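Local coordinates for protein exoribonuclease II, mitochondrial (Candida glabrata, PDB 6F3H) that degrades RNA from the 3' end toward the 5' end in mitochondria, as the nuclease component of the mtEXO RNA degradosome, at residues Ala217-Trp220 / Gly221-Gln225; Glu308-Ala311 / Val312-Thr315; Val570-Gly573 / Asp574-Lys578. The protein carries 1 engineered substitution. All coordinates share one frame; numbering follows the deposited sequence.

How the contacts relate
The three contacts follow one another along the chain, and each is local. Contact 1 lies within helix 212-226, and contact 2 opens helix 311-322. Their centres are 17 Å apart. Their nearest atoms are about 6 Å apart, so they are neighbours but do not touch. Contact 3 is in a loop of the RNB domain, with its centre 40 Å from those of both others. It alone of the three meets the bound RNA, through a guanine of chain C and an adenine. The nearest atoms of contacts 1 and 2 remain about 17 and 20 Å from that RNA, respectively. None of the three includes the magnesium ligands Asp-401 and Asp-410.

Contact 1 (Ala217-Trp220 / Gly221-Gln225); sequences ATYW and GVREQ
Arg-223 runs alongside Tyr-219, one helical turn further on, and both side chains point the same way. The aliphatic part of the arginine lies over one face of the tyrosine ring. CG of Arg-223 is 3.9 Å from the ring centroid of Tyr-219, in a CH-pi contact that falls toward the rim. The arginine chain then bends at chi2 and chi3, which brings its head round to the phenol oxygen. There NE of Arg-223 donates a hydrogen bond to OH of Tyr-219 at 3.0 Å. The bond is rather bent, with an angle of 141° at the hydrogen. OH sits beside the guanidinium edge, a little out of its plane, and the two flat groups are turned 65° apart. CG of Tyr-219 is anti to the backbone N (chi1 174°), which carries the ring along the helix toward Arg-223.

This is an i to i+4 pairing within helix 212-226. The backbone bonds repeat the same spacing. Arg-223 N bonds to Tyr-219 O at 2.8 Å, and Glu-224 N bonds to Trp-220 O at 3.0 Å. Gly-221 N bonds to Ala-217 O at 2.7 Å. The helix packs against helix 123-159 and against strands 39-42 and 81-85 of the N-terminal antiparallel sheet. Tyr-219 is buried on Leu-41, Ile-82 and Leu-83. NH1 of Arg-223 has a second partner in OE1 of Gln-226, so both the tyrosine and the next turn help fix the guanidinium.

The side chain of Trp-220 packs outside its own helix, against Trp-142, Ala-141 and Leu-41. Its indole meets the ring of Trp-142. The buried indole NE1 is satisfied by Thr-46 O.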
# COMPACT_ATOMS: atom_id res chain seq x y z
N ALA A 217 18.84 16.58 -5.39
CA ALA A 217 20.01 16.49 -4.52
C ALA A 217 19.68 15.78 -3.21
O ALA A 217 20.49 15.00 -2.70
CB ALA A 217 20.58 17.88 -4.23
N THR A 218 18.50 16.03 -2.64
CA THR A 218 18.17 15.39 -1.38
C THR A 218 18.04 13.90 -1.56
O THR A 218 18.54 13.12 -0.74
CB THR A 218 16.85 15.95 -0.84
OG1 THR A 218 16.82 17.37 -0.96
CG2 THR A 218 16.70 15.61 0.59
N TYR A 219 17.41 13.48 -2.66
CA TYR A 219 17.32 12.07 -2.97
C TYR A 219 18.70 11.44 -3.00
O TYR A 219 19.00 10.48 -2.29
CB TYR A 219 16.65 11.90 -4.32
CG TYR A 219 16.66 10.47 -4.74
CD1 TYR A 219 15.92 9.56 -4.02
CD2 TYR A 219 17.43 10.01 -5.80
CE1 TYR A 219 15.91 8.23 -4.35
CE2 TYR A 219 17.43 8.66 -6.15
CZ TYR A 219 16.66 7.77 -5.41
OH TYR A 219 16.61 6.42 -5.70
N TRP A 220 19.56 12.01 -3.83
CA TRP A 220 20.94 11.58 -3.92
C TRP A 220 21.63 11.59 -2.56
O TRP A 220 22.38 10.67 -2.24
CB TRP A 220 21.67 12.50 -4.88
CG TRP A 220 21.36 12.20 -6.30
CD1 TRP A 220 20.86 11.04 -6.79
CD2 TRP A 220 21.60 13.05 -7.43
NE1 TRP A 220 20.74 11.11 -8.16
CE2 TRP A 220 21.19 12.34 -8.58
CE3 TRP A 220 22.12 14.34 -7.59
CZ2 TRP A 220 21.28 12.87 -9.87
CZ3 TRP A 220 22.21 14.87 -8.87
CH2 TRP A 220 21.79 14.14 -9.99
N GLY A 221 21.43 12.64 -1.78
CA GLY A 221 22.04 12.68 -0.47
C GLY A 221 21.59 11.52 0.39
O GLY A 221 22.38 10.90 1.11
N VAL A 222 20.30 11.19 0.31
CA VAL A 222 19.77 10.11 1.11
C VAL A 222 20.31 8.78 0.63
O VAL A 222 20.71 7.93 1.43
CB VAL A 222 18.23 10.15 1.09
CG1 VAL A 222 17.65 8.94 1.74
CG2 VAL A 222 17.79 11.35 1.83
N ARG A 223 20.37 8.57 -0.68
CA ARG A 223 20.92 7.29 -1.13
C ARG A 223 22.33 7.13 -0.64
O ARG A 223 22.74 6.03 -0.26
CB ARG A 223 20.87 7.17 -2.64
CG ARG A 223 19.50 7.39 -3.13
CD ARG A 223 18.71 6.11 -2.88
NE ARG A 223 18.81 5.18 -3.99
CZ ARG A 223 19.42 4.01 -3.92
NH1 ARG A 223 19.98 3.63 -2.78
NH2 ARG A 223 19.45 3.23 -4.99
N GLU A 224 23.07 8.24 -0.57
CA GLU A 224 24.43 8.19 -0.05
C GLU A 224 24.42 7.90 1.45
O GLU A 224 24.99 6.90 1.89
CB GLU A 224 25.17 9.49 -0.38
CG GLU A 224 26.00 9.37 -1.68
CD GLU A 224 26.77 10.62 -2.09
OE1 GLU A 224 26.86 10.90 -3.31
OE2 GLU A 224 27.31 11.32 -1.20
N GLN A 225 23.72 8.70 2.23
CA GLN A 225 23.74 8.39 3.65
C GLN A 225 22.98 7.11 4.00
O GLN A 225 23.09 6.63 5.12
CB GLN A 225 23.23 9.58 4.43
CG GLN A 225 23.91 10.86 4.03
CD GLN A 225 23.83 11.89 5.12
OE1 GLN A 225 22.91 11.87 5.94
NE2 GLN A 225 24.80 12.78 5.15

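Contact 2 (Glu308-Ala311 / Val312-Thr315); sequences EENA and VLTT
Asn-310 lays its side chain over that of Leu-313, and the two lie at a slant to each other. CG of Asn-310 is 3.5 Å from both CG and CD1 of Leu-313. Asn-310 is the N-cap of helix 311-322. Its OD1 accepts a hydrogen bond from Leu-313 N at 3.0 Å, nearly straight at 166°. The donor is tilted from the plane of the amide. The first torsion of Asn-310 sets CG anti to the backbone N (chi1 -178°), which folds the amide forward over the first turn. The cap gives an acceptor to an N-H of that turn, as an N-cap side chain does.

Leu-313 is buried and packs on Tyr-258 and Ile-262 of helix 251-281, and Val-312 also meets Ile-262. The loop before the cap is tied to Gln-227, whose NE2 bonds to Glu-309 O. Helix 311-322 thus meets helix 251-281 through its first turn.

The regular helical bonding begins at Asn-310 O, and the bond that follows it is from Thr-315 N to Ala-311 O at 3.0 Å. Thr-315 OG1 adds a weak bond to the same oxygen. Asn-310 is used a second time, through its carbonyl, which Thr-314 grips with two donors. Thr-314 N reaches Asn-310 O at 3.2 Å in the carbonyl plane. Thr-314 OG1, beside its own backbone N, reaches Asn-310 O at 3.1 Å from above that plane, 40° out of it.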
# COMPACT_ATOMS: atom_id res chain seq x y z
N GLU A 308 19.64 -4.68 3.41
CA GLU A 308 19.99 -5.20 2.10
C GLU A 308 20.65 -4.13 1.22
O GLU A 308 21.15 -4.47 0.15
CB GLU A 308 18.75 -5.82 1.44
N GLU A 309 20.69 -2.86 1.65
CA GLU A 309 21.29 -1.79 0.86
C GLU A 309 22.67 -1.34 1.34
O GLU A 309 23.23 -0.41 0.76
CB GLU A 309 20.34 -0.57 0.84
N ASN A 310 23.25 -1.95 2.39
CA ASN A 310 24.59 -1.59 2.87
C ASN A 310 25.58 -2.61 2.29
O ASN A 310 25.55 -3.79 2.65
CB ASN A 310 24.65 -1.56 4.39
CG ASN A 310 26.01 -1.15 4.90
OD1 ASN A 310 27.01 -1.81 4.63
ND2 ASN A 310 26.05 -0.09 5.70
N ALA A 311 26.46 -2.14 1.42
CA ALA A 311 27.25 -3.05 0.61
C ALA A 311 28.43 -3.63 1.37
O ALA A 311 28.91 -4.73 1.05
CB ALA A 311 27.72 -2.32 -0.64
N VAL A 312 28.95 -2.88 2.34
CA VAL A 312 29.94 -3.44 3.24
C VAL A 312 29.39 -4.68 3.91
O VAL A 312 30.02 -5.74 3.92
CB VAL A 312 30.31 -2.39 4.30
CG1 VAL A 312 31.15 -3.02 5.37
CG2 VAL A 312 30.99 -1.24 3.65
N LEU A 313 28.20 -4.55 4.47
CA LEU A 313 27.60 -5.66 5.18
C LEU A 313 27.36 -6.82 4.25
O LEU A 313 27.54 -7.98 4.65
CB LEU A 313 26.29 -5.21 5.82
CG LEU A 313 26.49 -4.08 6.82
CD1 LEU A 313 25.20 -3.58 7.33
CD2 LEU A 313 27.34 -4.52 7.94
N THR A 314 27.04 -6.55 3.00
CA THR A 314 26.89 -7.65 2.06
C THR A 314 28.22 -8.35 1.85
O THR A 314 28.28 -9.58 1.76
CB THR A 314 26.34 -7.14 0.74
OG1 THR A 314 25.19 -6.33 0.99
CG2 THR A 314 25.95 -8.32 -0.10
N THR A 315 29.30 -7.58 1.77
CA THR A 315 30.60 -8.21 1.59
C THR A 315 30.96 -9.04 2.81
O THR A 315 31.40 -10.18 2.68
CB THR A 315 31.66 -7.16 1.33
OG1 THR A 315 31.55 -6.71 -0.03
CG2 THR A 315 33.01 -7.76 1.53

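Contact 3 (Val570-Gly573 / Asp574-Lys578); sequences VVFG and DGFNK. With nucleotides of chain C.
This is a local aromatic contact on the RNA-facing surface of the RNB domain, in the loop between helix 543-567 and strand 580-584. Phe-572 and Phe-576 carry it, four residues apart. Their side chains cross at about a right angle, and their ring planes are inclined by 37°. The ring centroids of Phe-572 and Phe-576 are 4.7 Å apart. CE2 of Phe-576 comes over one face of the Phe-572 ring, 3.5 Å from CG of Phe-572. In return, CB of Phe-572 sits over a face of the Phe-576 ring, 4.0 Å from the centroid, as a CH-pi contact.

The loop turns back between the two rings. Gly-575 lies at the bend with a positive phi of 85°, which suits glycine. Beyond it, Phe-576 points toward the earlier segment, and its CD1 passes 3.7 Å from Gly-573 O. Phe-576 is buried and also packs on Leu-663 and Ile-666 of helix 663-670. It thus backs Phe-572 from the protein side.

The opposite face of Phe-572 receives the guanine of nucleotide G2 of chain C. N3 of the base lies over this face toward the rim, and CE2 of Phe-572 is 3.3 Å from C4 of G2. Phe-572 is therefore held between Phe-576 and the base. Asn-577, one residue after Phe-576, packs on an adenine base of the bound RNA. No hydrogen bond joins the two segments. The phenyl face meets the guanine by van der Waals and pi contact. It makes no hydrogen bond to the base, so this contact by itself would probably discriminate little between bases.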
# COMPACT_ATOMS: atom_id res chain seq x y z
N VAL A 570 -15.24 0.12 -14.88
CA VAL A 570 -14.41 -0.96 -15.39
C VAL A 570 -14.31 -2.03 -14.32
O VAL A 570 -13.67 -1.84 -13.27
CB VAL A 570 -13.02 -0.45 -15.76
CG1 VAL A 570 -12.18 -1.63 -16.20
CG2 VAL A 570 -13.12 0.65 -16.80
N VAL A 571 -14.88 -3.18 -14.61
CA VAL A 571 -15.06 -4.23 -13.63
C VAL A 571 -14.47 -5.53 -14.14
O VAL A 571 -14.62 -5.87 -15.32
CB VAL A 571 -16.55 -4.38 -13.29
CG1 VAL A 571 -16.69 -5.18 -12.02
CG2 VAL A 571 -17.22 -2.99 -13.16
N PHE A 572 -13.80 -6.26 -13.27
CA PHE A 572 -13.01 -7.37 -13.75
C PHE A 572 -13.75 -8.69 -13.71
O PHE A 572 -14.51 -8.98 -12.79
CB PHE A 572 -11.72 -7.55 -12.96
CG PHE A 572 -10.71 -6.48 -13.21
CD1 PHE A 572 -10.90 -5.56 -14.21
CD2 PHE A 572 -9.55 -6.44 -12.47
CE1 PHE A 572 -9.97 -4.60 -14.44
CE2 PHE A 572 -8.60 -5.49 -12.72
CZ PHE A 572 -8.82 -4.57 -13.70
N GLY A 573 -13.41 -9.52 -14.69
CA GLY A 573 -13.84 -10.89 -14.87
C GLY A 573 -13.22 -11.92 -13.94
O GLY A 573 -12.99 -11.66 -12.76
N ASP A 574 -12.98 -13.10 -14.51
CA ASP A 574 -12.53 -14.31 -13.83
C ASP A 574 -11.01 -14.49 -13.83
O ASP A 574 -10.29 -14.00 -14.71
CB ASP A 574 -13.08 -15.55 -14.54
CG ASP A 574 -14.53 -15.75 -14.33
OD1 ASP A 574 -15.04 -15.28 -13.29
OD2 ASP A 574 -15.15 -16.37 -15.22
N GLY A 575 -10.56 -15.29 -12.88
CA GLY A 575 -9.18 -15.69 -12.77
C GLY A 575 -8.30 -14.72 -12.03
O GLY A 575 -7.15 -15.05 -11.76
N PHE A 576 -8.82 -13.57 -11.63
CA PHE A 576 -7.96 -12.48 -11.19
C PHE A 576 -7.38 -12.67 -9.79
O PHE A 576 -6.26 -12.20 -9.53
CB PHE A 576 -8.74 -11.18 -11.26
CG PHE A 576 -8.77 -10.61 -12.63
CD1 PHE A 576 -9.38 -11.30 -13.65
CD2 PHE A 576 -8.21 -9.38 -12.90
CE1 PHE A 576 -9.42 -10.78 -14.94
CE2 PHE A 576 -8.26 -8.85 -14.18
CZ PHE A 576 -8.87 -9.55 -15.19
N ASN A 577 -8.07 -13.35 -8.90
CA ASN A 577 -7.55 -13.52 -7.54
C ASN A 577 -7.63 -14.99 -7.19
O ASN A 577 -8.52 -15.42 -6.45
CB ASN A 577 -8.29 -12.66 -6.55
CG ASN A 577 -7.99 -11.19 -6.75
OD1 ASN A 577 -8.89 -10.39 -7.03
ND2 ASN A 577 -6.72 -10.81 -6.61
N LYS A 578 -6.70 -15.76 -7.73
CA LYS A 578 -6.58 -17.17 -7.42
C LYS A 578 -5.32 -17.41 -6.59
O LYS A 578 -4.37 -16.63 -6.61
CB LYS A 578 -6.58 -17.98 -8.71
CG LYS A 578 -7.82 -17.71 -9.62
CD LYS A 578 -9.13 -18.21 -8.99
CE LYS A 578 -10.34 -17.26 -9.16
NZ LYS A 578 -11.21 -17.49 -10.36
P G C 2 -4.24 -1.16 -8.02
OP1 G C 2 -4.09 0.05 -7.15
OP2 G C 2 -4.02 -2.58 -7.60
O5' G C 2 -5.70 -1.20 -8.64
C5' G C 2 -6.15 -0.14 -9.46
C4' G C 2 -7.62 -0.27 -9.76
O4' G C 2 -7.85 -1.38 -10.66
C3' G C 2 -8.51 -0.56 -8.58
O3' G C 2 -8.78 0.62 -7.85
C2' G C 2 -9.74 -1.17 -9.24
O2' G C 2 -10.57 -0.17 -9.80
C1' G C 2 -9.10 -1.95 -10.38
N9 G C 2 -8.83 -3.31 -9.97
C8 G C 2 -7.57 -3.74 -9.65
N7 G C 2 -7.57 -4.98 -9.30
C5 G C 2 -8.91 -5.34 -9.40
C6 G C 2 -9.50 -6.59 -9.14
O6 G C 2 -8.88 -7.58 -8.76
N1 G C 2 -10.89 -6.57 -9.36
C2 G C 2 -11.65 -5.49 -9.78
N2 G C 2 -12.99 -5.71 -9.93
N3 G C 2 -11.08 -4.29 -10.03
C4 G C 2 -9.73 -4.32 -9.81